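Local coordinates for beta-glucosidase (Chaetomella raphigera, PDB 6JXG), which probably hydrolyses terminal, non-reducing beta-D-glucosyl residues to release beta-D-glucose, as a secreted family 3 glycoside hydrolase of cellulose breakdown, at residues Thr446-Leu451 with Ala458-Gly463; Gly485-Glu490 with Ile501-Val506. One frame throughout, in Å; residues are numbered along the deposited sequence.

Interaction 1 of 2, residues Thr446-Leu451 with Ala458-Gly463; sequences TVDGQL and APWNNG
The indole of W460 reaches under a tight hairpin, and V447, D448 and Q450 of that hairpin meet its six-membered ring. The apolar part is small: CG1 of V447 arrives at the edge of the indole, in its plane, 3.7 Å from CZ3 of W460. That methyl is anti to the backbone N (chi1 -178°), which turns it to the tryptophan.

Two flat polar groups approach the ring. The side chains of Q450 and W460 run past each other in opposite directions, amide and ring planes 31° apart; NE2 of Q450 stands above the ring plane, displaced toward its rim, 3.4 Å from CZ2 of W460. The carboxylate of D448 is tilted against the ring, its OD2 3.7 Å from CE3 of W460. With W460 replaced by an alanine, the Q450 amide and the V447 methyl would probably lose the surface they lie against, opening a gap beneath the hairpin.

Hydrogen bonds set the amide. NE2 of Q450 donates to O of D448 at 3.1 Å, nearly straight (164°), approaching from above the carbonyl plane, while OE1 accepts from N of N455. Polar links between the segments run through water. One water gives a proton to OD2 of D448 and accepts from N of N461. Another lies between OE1 of Q450 and NE1 of W460, the indole N-H bonding to it only weakly.

A type I' turn from V447 to Q450 joins strands 446-447 and 450-451 into the hairpin. The loop 458-463 leads into helix 463-471; W460 is backbone-bonded to T437 and packs on strand 431-438, while ND2 of N461 bonds to O of D375.

Interaction 2 of 2, residues Gly485-Glu490 with Ile501-Val506; sequences GPLILE and IVWAGV
W503 extends its indole from the end of strand 498-503 into the bend of 485-490, where G485, L487 and L489 receive it. CB of W503 points to that loop, and CG stands anti to the backbone N (chi1 -170°), which carries the ring system outward from the strand. On the five-membered side, NE1 finds its partner beyond the two segments, in a hydrogen bond with OH of Y531. The six-membered ring does the touching. O of G485 sits at the ring edge close to the plane, 3.3 Å from CZ2 of W503 and 3.4 Å from CH2; that carbonyl oxygen is also hydrogen-bonded to OG of S483.

Strand 498-503 belongs to the mixed six-stranded sheet of the family 3 C-terminal domain, running parallel to strand 477-483 on one flank and antiparallel to strand 335-339 on the other. The chain leaves strand 477-483, passes through 485-490 and helix 490-493, then returns as the neighbouring parallel strand, a beta-alpha-beta crossover. W503 thus spans from the end of the second strand to the start of the connection, and its side chain also touches I481 and L337 of the flanking strands.

At the far corner of the ring, CH2 of W503 also meets the backbone N of L487 at 3.8 Å and CG of the same leucine at 4.0 Å. L487 crosses the indole obliquely; its CD1 is 4.1 Å from CZ3 of W503. That same CZ3 meets CD1 of L489 at 4.2 Å, and L489, the N-cap residue of helix 490-493, directs its CB toward the 501-506 segment. Beyond W503, L487 and L489 both pack on I481, while O of P486 accepts a hydrogen bond from NH1 of R454.

How the interactions relate
Both contacts lie in the family 3 C-terminal domain, on the same side of the chain's centre, with their own centres about 15 Å apart. They come in series: interaction 1 closes at the start of helix 463-471, and that helix leads to strand 477-483, after which interaction 2 opens. Strands 431-438 and 477-483 are parallel neighbours in the mixed six-stranded sheet, so the loop 458-463 and the loop 485-490 belong to successive connections. They meet directly, CD2 of L487 lying 3.6 Å from C of A458. It is thus the 458-463 loop, not the hairpin itself, that packs on interaction 2, bringing successive connections together at one end of the domain's parallel strands.

Interaction 1 of 2, residues Thr446-Leu451 with Ala458-Gly463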
ATOM      1  N   THR A 446       0.397   5.653  20.797  1.00 15.81           N
ATOM      2  CA  THR A 446       1.695   5.119  21.294  1.00 15.42           C
ATOM      3  C   THR A 446       1.511   3.687  21.781  1.00 15.71           C
ATOM      4  O   THR A 446       0.649   3.409  22.591  1.00 14.04           O
ATOM      5  CB  THR A 446       2.128   5.979  22.510  1.00 16.61           C
ATOM      6  OG1 THR A 446       2.367   7.297  22.046  1.00 15.39           O
ATOM      7  CG2 THR A 446       3.425   5.459  23.175  1.00 15.81           C
ATOM      8  N   VAL A 447       2.314   2.776  21.268  1.00 14.72           N
ATOM      9  CA  VAL A 447       2.330   1.413  21.714  1.00 14.98           C
ATOM     10  C   VAL A 447       3.773   1.034  22.029  1.00 15.76           C
ATOM     11  O   VAL A 447       4.693   1.282  21.242  1.00 13.31           O
ATOM     12  CB  VAL A 447       1.726   0.459  20.654  1.00 15.22           C
ATOM     13  CG1 VAL A 447       1.718  -0.970  21.181  1.00 18.40           C
ATOM     14  CG2 VAL A 447       0.317   0.873  20.191  1.00 16.08           C
ATOM     15  N   ASP A 448       3.996   0.394  23.191  1.00 18.29           N
ATOM     16  CA  ASP A 448       5.380   0.059  23.639  1.00 17.96           C
ATOM     17  C   ASP A 448       6.319   1.228  23.491  1.00 17.04           C
ATOM     18  O   ASP A 448       7.455   1.112  23.022  1.00 16.45           O
ATOM     19  CB  ASP A 448       5.919  -1.227  22.949  1.00 20.43           C
ATOM     20  CG  ASP A 448       5.209  -2.435  23.418  1.00 24.26           C
ATOM     21  OD1 ASP A 448       4.380  -2.242  24.328  1.00 32.48           O
ATOM     22  OD2 ASP A 448       5.362  -3.566  22.895  1.00 23.21           O
ATOM     23  N   GLY A 449       5.860   2.405  23.902  1.00 16.89           N
ATOM     24  CA  GLY A 449       6.704   3.607  23.831  1.00 14.99           C
ATOM     25  C   GLY A 449       6.969   4.192  22.445  1.00 15.00           C
ATOM     26  O   GLY A 449       7.842   5.069  22.282  1.00 13.68           O
ATOM     27  N   GLN A 450       6.209   3.764  21.433  1.00 15.20           N
ATOM     28  CA  GLN A 450       6.485   4.160  20.019  1.00 14.53           C
ATOM     29  C   GLN A 450       5.212   4.824  19.480  1.00 14.85           C
ATOM     30  O   GLN A 450       4.178   4.181  19.351  1.00 13.89           O
ATOM     31  CB  GLN A 450       6.872   2.924  19.210  1.00 15.25           C
ATOM     32  CG  GLN A 450       8.214   2.401  19.681  1.00 15.49           C
ATOM     33  CD  GLN A 450       8.522   0.973  19.290  1.00 14.89           C
ATOM     34  OE1 GLN A 450       9.046   0.702  18.205  1.00 15.46           O
ATOM     35  NE2 GLN A 450       8.256   0.069  20.187  1.00 13.97           N
ATOM     36  N   LEU A 451       5.318   6.126  19.269  1.00 15.00           N
ATOM     37  CA  LEU A 451       4.254   6.979  18.767  1.00 14.66           C
ATOM     38  C   LEU A 451       4.278   6.827  17.220  1.00 14.69           C
ATOM     39  O   LEU A 451       4.964   7.581  16.528  1.00 13.65           O
ATOM     40  CB  LEU A 451       4.572   8.391  19.113  1.00 16.06           C
ATOM     41  CG  LEU A 451       3.401   9.399  19.297  1.00 19.39           C
ATOM     42  CD1 LEU A 451       3.782  10.804  19.073  1.00 19.50           C
ATOM     43  CD2 LEU A 451       2.035   9.023  18.771  1.00 20.00           C
ATOM     44  N   ALA A 458      14.190  -4.212  15.122  1.00 13.17           N
ATOM     45  CA  ALA A 458      14.234  -5.438  15.906  1.00 13.30           C
ATOM     46  C   ALA A 458      12.833  -6.010  16.096  1.00 13.21           C
ATOM     47  O   ALA A 458      11.883  -5.237  16.275  1.00 14.64           O
ATOM     48  CB  ALA A 458      14.860  -5.119  17.263  1.00 13.58           C
ATOM     49  N   PRO A 459      12.691  -7.340  16.167  1.00 13.22           N
ATOM     50  CA  PRO A 459      11.383  -7.880  16.540  1.00 13.39           C
ATOM     51  C   PRO A 459      10.787  -7.318  17.849  1.00 13.65           C
ATOM     52  O   PRO A 459      11.517  -7.006  18.795  1.00 13.18           O
ATOM     53  CB  PRO A 459      11.648  -9.386  16.647  1.00 13.93           C
ATOM     54  CG  PRO A 459      12.746  -9.638  15.693  1.00 14.18           C
ATOM     55  CD  PRO A 459      13.641  -8.439  15.874  1.00 13.43           C
ATOM     56  N   TRP A 460       9.461  -7.106  17.864  1.00 13.79           N
ATOM     57  CA  TRP A 460       8.764  -6.619  19.030  1.00 12.48           C
ATOM     58  C   TRP A 460       8.634  -7.738  20.048  1.00 13.71           C
ATOM     59  O   TRP A 460       8.834  -8.934  19.738  1.00 13.85           O
ATOM     60  CB  TRP A 460       7.352  -6.137  18.551  1.00 14.26           C
ATOM     61  CG  TRP A 460       7.348  -4.734  18.037  1.00 14.74           C
ATOM     62  CD1 TRP A 460       8.298  -4.126  17.246  1.00 14.68           C
ATOM     63  CD2 TRP A 460       6.416  -3.716  18.400  1.00 15.98           C
ATOM     64  NE1 TRP A 460       7.997  -2.822  17.064  1.00 14.94           N
ATOM     65  CE2 TRP A 460       6.852  -2.520  17.765  1.00 17.74           C
ATOM     66  CE3 TRP A 460       5.289  -3.683  19.244  1.00 16.98           C
ATOM     67  CZ2 TRP A 460       6.172  -1.299  17.916  1.00 17.22           C
ATOM     68  CZ3 TRP A 460       4.616  -2.456  19.390  1.00 16.35           C
ATOM     69  CH2 TRP A 460       5.048  -1.310  18.711  1.00 17.38           C
ATOM     70  N   ASN A 461       8.167  -7.425  21.246  1.00 13.59           N
ATOM     71  CA  ASN A 461       7.838  -8.485  22.214  1.00 15.73           C
ATOM     72  C   ASN A 461       9.026  -9.454  22.503  1.00 15.28           C
ATOM     73  O   ASN A 461       8.806 -10.593  22.710  1.00 17.33           O
ATOM     74  CB  ASN A 461       6.571  -9.246  21.817  1.00 15.33           C
ATOM     75  CG  ASN A 461       5.337  -8.355  21.847  1.00 15.65           C
ATOM     76  OD1 ASN A 461       5.343  -7.340  22.498  1.00 15.43           O
ATOM     77  ND2 ASN A 461       4.300  -8.747  21.167  1.00 13.89           N
ATOM     78  N   ASN A 462      10.259  -8.947  22.491  1.00 17.64           N
ATOM     79  CA  ASN A 462      11.416  -9.777  22.755  1.00 19.51           C
ATOM     80  C   ASN A 462      11.473 -10.973  21.811  1.00 17.86           C
ATOM     81  O   ASN A 462      11.868 -12.050  22.184  1.00 16.43           O
ATOM     82  CB  ASN A 462      11.396 -10.228  24.223  1.00 21.80           C
ATOM     83  CG  ASN A 462      11.470  -9.052  25.169  1.00 25.76           C
ATOM     84  OD1 ASN A 462      12.351  -8.234  25.030  1.00 29.58           O
ATOM     85  ND2 ASN A 462      10.533  -8.930  26.075  1.00 33.29           N
ATOM     86  N   GLY A 463      11.113 -10.751  20.556  1.00 17.20           N
ATOM     87  CA  GLY A 463      10.979 -11.829  19.615  1.00 17.27           C
ATOM     88  C   GLY A 463      12.332 -12.495  19.362  1.00 16.02           C
ATOM     89  O   GLY A 463      12.431 -13.709  19.246  1.00 15.68           O
TER
HETATM   90  O   HOH W   1       7.705  -4.692  21.811  1.00 19.10           O
HETATM   91  O   HOH W   2       3.604  -5.213  22.612  1.00 26.97           O
HETATM   92  O   HOH W   3      10.569  -1.263  17.193  1.00 19.15           O

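Interaction 2 of 2, residues Gly485-Glu490 with Ile501-Val506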
ATOM      1  N   GLY A 485       6.961  -4.513   8.432  1.00 10.97           N
ATOM      2  CA  GLY A 485       8.031  -4.046   7.596  1.00 11.78           C
ATOM      3  C   GLY A 485       9.334  -4.724   7.882  1.00 11.63           C
ATOM      4  O   GLY A 485       9.369  -5.592   8.731  1.00 13.33           O
ATOM      5  N   PRO A 486      10.396  -4.291   7.212  1.00 12.17           N
ATOM      6  CA  PRO A 486      11.722  -4.887   7.377  1.00 12.40           C
ATOM      7  C   PRO A 486      12.117  -5.028   8.834  1.00 12.09           C
ATOM      8  O   PRO A 486      11.814  -4.160   9.698  1.00 11.80           O
ATOM      9  CB  PRO A 486      12.655  -3.869   6.696  1.00 12.76           C
ATOM     10  CG  PRO A 486      11.803  -3.066   5.798  1.00 12.27           C
ATOM     11  CD  PRO A 486      10.424  -3.111   6.324  1.00 12.82           C
ATOM     12  N   LEU A 487      12.814  -6.110   9.101  1.00 13.17           N
ATOM     13  CA  LEU A 487      13.444  -6.364  10.358  1.00 11.87           C
ATOM     14  C   LEU A 487      14.894  -6.871  10.058  1.00 13.69           C
ATOM     15  O   LEU A 487      15.138  -7.509   9.054  1.00 13.43           O
ATOM     16  CB  LEU A 487      12.706  -7.423  11.163  1.00 12.23           C
ATOM     17  CG  LEU A 487      11.309  -7.101  11.620  1.00 12.00           C
ATOM     18  CD1 LEU A 487      10.610  -8.302  12.147  1.00 13.13           C
ATOM     19  CD2 LEU A 487      11.504  -6.037  12.712  1.00 13.56           C
ATOM     20  N   ILE A 488      15.793  -6.647  11.002  1.00 14.22           N
ATOM     21  CA  ILE A 488      17.140  -7.200  10.920  1.00 15.52           C
ATOM     22  C   ILE A 488      17.029  -8.589  11.565  1.00 13.72           C
ATOM     23  O   ILE A 488      16.619  -8.732  12.702  1.00 15.97           O
ATOM     24  CB  ILE A 488      18.155  -6.294  11.660  1.00 16.96           C
ATOM     25  CG1 ILE A 488      18.080  -4.845  11.165  1.00 15.95           C
ATOM     26  CG2 ILE A 488      19.575  -6.885  11.609  1.00 16.54           C
ATOM     27  CD1 ILE A 488      18.416  -4.630   9.691  1.00 16.54           C
ATOM     28  N   LEU A 489      17.409  -9.595  10.808  1.00 13.44           N
ATOM     29  CA  LEU A 489      17.218 -10.967  11.169  1.00 14.82           C
ATOM     30  C   LEU A 489      18.552 -11.670  11.482  1.00 15.74           C
ATOM     31  O   LEU A 489      18.537 -12.870  11.737  1.00 15.98           O
ATOM     32  CB  LEU A 489      16.507 -11.704  10.067  1.00 16.13           C
ATOM     33  CG  LEU A 489      15.143 -11.148   9.657  1.00 17.22           C
ATOM     34  CD1 LEU A 489      14.483 -12.004   8.578  1.00 17.23           C
ATOM     35  CD2 LEU A 489      14.282 -11.137  10.894  1.00 17.16           C
ATOM     36  N   GLU A 490      19.652 -10.917  11.512  1.00 16.22           N
ATOM     37  CA  GLU A 490      20.984 -11.498  11.692  1.00 17.59           C
ATOM     38  C   GLU A 490      21.073 -12.361  12.968  1.00 17.72           C
ATOM     39  O   GLU A 490      21.597 -13.451  12.934  1.00 16.70           O
ATOM     40  CB  GLU A 490      22.060 -10.411  11.751  1.00 18.85           C
ATOM     41  CG  GLU A 490      22.170  -9.597  10.474  1.00 18.71           C
ATOM     42  CD  GLU A 490      22.427 -10.453   9.250  1.00 21.78           C
ATOM     43  OE1 GLU A 490      21.543 -10.616   8.388  1.00 18.95           O
ATOM     44  OE2 GLU A 490      23.521 -11.020   9.164  1.00 21.34           O
ATOM     45  N   ILE A 501      12.484 -19.792   7.692  1.00 13.28           N
ATOM     46  CA  ILE A 501      11.944 -18.526   8.123  1.00 13.38           C
ATOM     47  C   ILE A 501      10.836 -18.149   7.106  1.00 13.90           C
ATOM     48  O   ILE A 501      11.089 -18.025   5.906  1.00 12.46           O
ATOM     49  CB  ILE A 501      13.014 -17.432   8.192  1.00 14.11           C
ATOM     50  CG1 ILE A 501      14.099 -17.807   9.190  1.00 15.06           C
ATOM     51  CG2 ILE A 501      12.408 -16.129   8.651  1.00 14.29           C
ATOM     52  CD1 ILE A 501      15.188 -16.782   9.204  1.00 16.55           C
ATOM     53  N   VAL A 502       9.616 -18.007   7.626  1.00 13.45           N
ATOM     54  CA  VAL A 502       8.460 -17.617   6.829  1.00 13.19           C
ATOM     55  C   VAL A 502       8.079 -16.180   7.137  1.00 12.55           C
ATOM     56  O   VAL A 502       7.685 -15.892   8.243  1.00 14.32           O
ATOM     57  CB  VAL A 502       7.300 -18.524   7.191  1.00 13.27           C
ATOM     58  CG1 VAL A 502       6.089 -18.133   6.390  1.00 14.25           C
ATOM     59  CG2 VAL A 502       7.756 -20.006   7.052  1.00 14.56           C
ATOM     60  N   TRP A 503       8.270 -15.273   6.172  1.00 13.16           N
ATOM     61  CA  TRP A 503       7.903 -13.873   6.310  1.00 12.85           C
ATOM     62  C   TRP A 503       6.422 -13.775   5.898  1.00 13.56           C
ATOM     63  O   TRP A 503       6.069 -13.615   4.704  1.00 13.18           O
ATOM     64  CB  TRP A 503       8.825 -13.049   5.429  1.00 14.89           C
ATOM     65  CG  TRP A 503       8.750 -11.654   5.601  1.00 14.12           C
ATOM     66  CD1 TRP A 503       8.052 -10.795   4.802  1.00 13.44           C
ATOM     67  CD2 TRP A 503       9.441 -10.867   6.572  1.00 13.35           C
ATOM     68  NE1 TRP A 503       8.214  -9.522   5.265  1.00 13.86           N
ATOM     69  CE2 TRP A 503       9.086  -9.522   6.338  1.00 13.18           C
ATOM     70  CE3 TRP A 503      10.301 -11.156   7.617  1.00 13.57           C
ATOM     71  CZ2 TRP A 503       9.525  -8.504   7.126  1.00 12.07           C
ATOM     72  CZ3 TRP A 503      10.734 -10.131   8.425  1.00 13.30           C
ATOM     73  CH2 TRP A 503      10.358  -8.822   8.177  1.00 12.90           C
ATOM     74  N   ALA A 504       5.554 -13.864   6.888  1.00 12.31           N
ATOM     75  CA  ALA A 504       4.120 -14.070   6.613  1.00 13.90           C
ATOM     76  C   ALA A 504       3.357 -12.759   6.474  1.00 14.74           C
ATOM     77  O   ALA A 504       2.204 -12.756   6.030  1.00 15.79           O
ATOM     78  CB  ALA A 504       3.524 -14.868   7.757  1.00 15.70           C
ATOM     79  N   GLY A 505       3.989 -11.651   6.891  1.00 14.00           N
ATOM     80  CA  GLY A 505       3.417 -10.312   6.784  1.00 13.09           C
ATOM     81  C   GLY A 505       2.271 -10.037   7.721  1.00 13.38           C
ATOM     82  O   GLY A 505       2.209 -10.625   8.799  1.00 13.14           O
ATOM     83  N   VAL A 506       1.327  -9.193   7.277  1.00 13.00           N
ATOM     84  CA  VAL A 506       0.227  -8.696   8.077  1.00 13.43           C
ATOM     85  C   VAL A 506      -0.992  -8.687   7.160  1.00 12.26           C
ATOM     86  O   VAL A 506      -1.125  -7.877   6.256  1.00 11.09           O
ATOM     87  CB  VAL A 506       0.514  -7.335   8.744  1.00 15.42           C
ATOM     88  CG1 VAL A 506       1.468  -7.537   9.912  1.00 17.63           C
ATOM     89  CG2 VAL A 506       1.229  -6.393   7.788  1.00 17.49           C
TER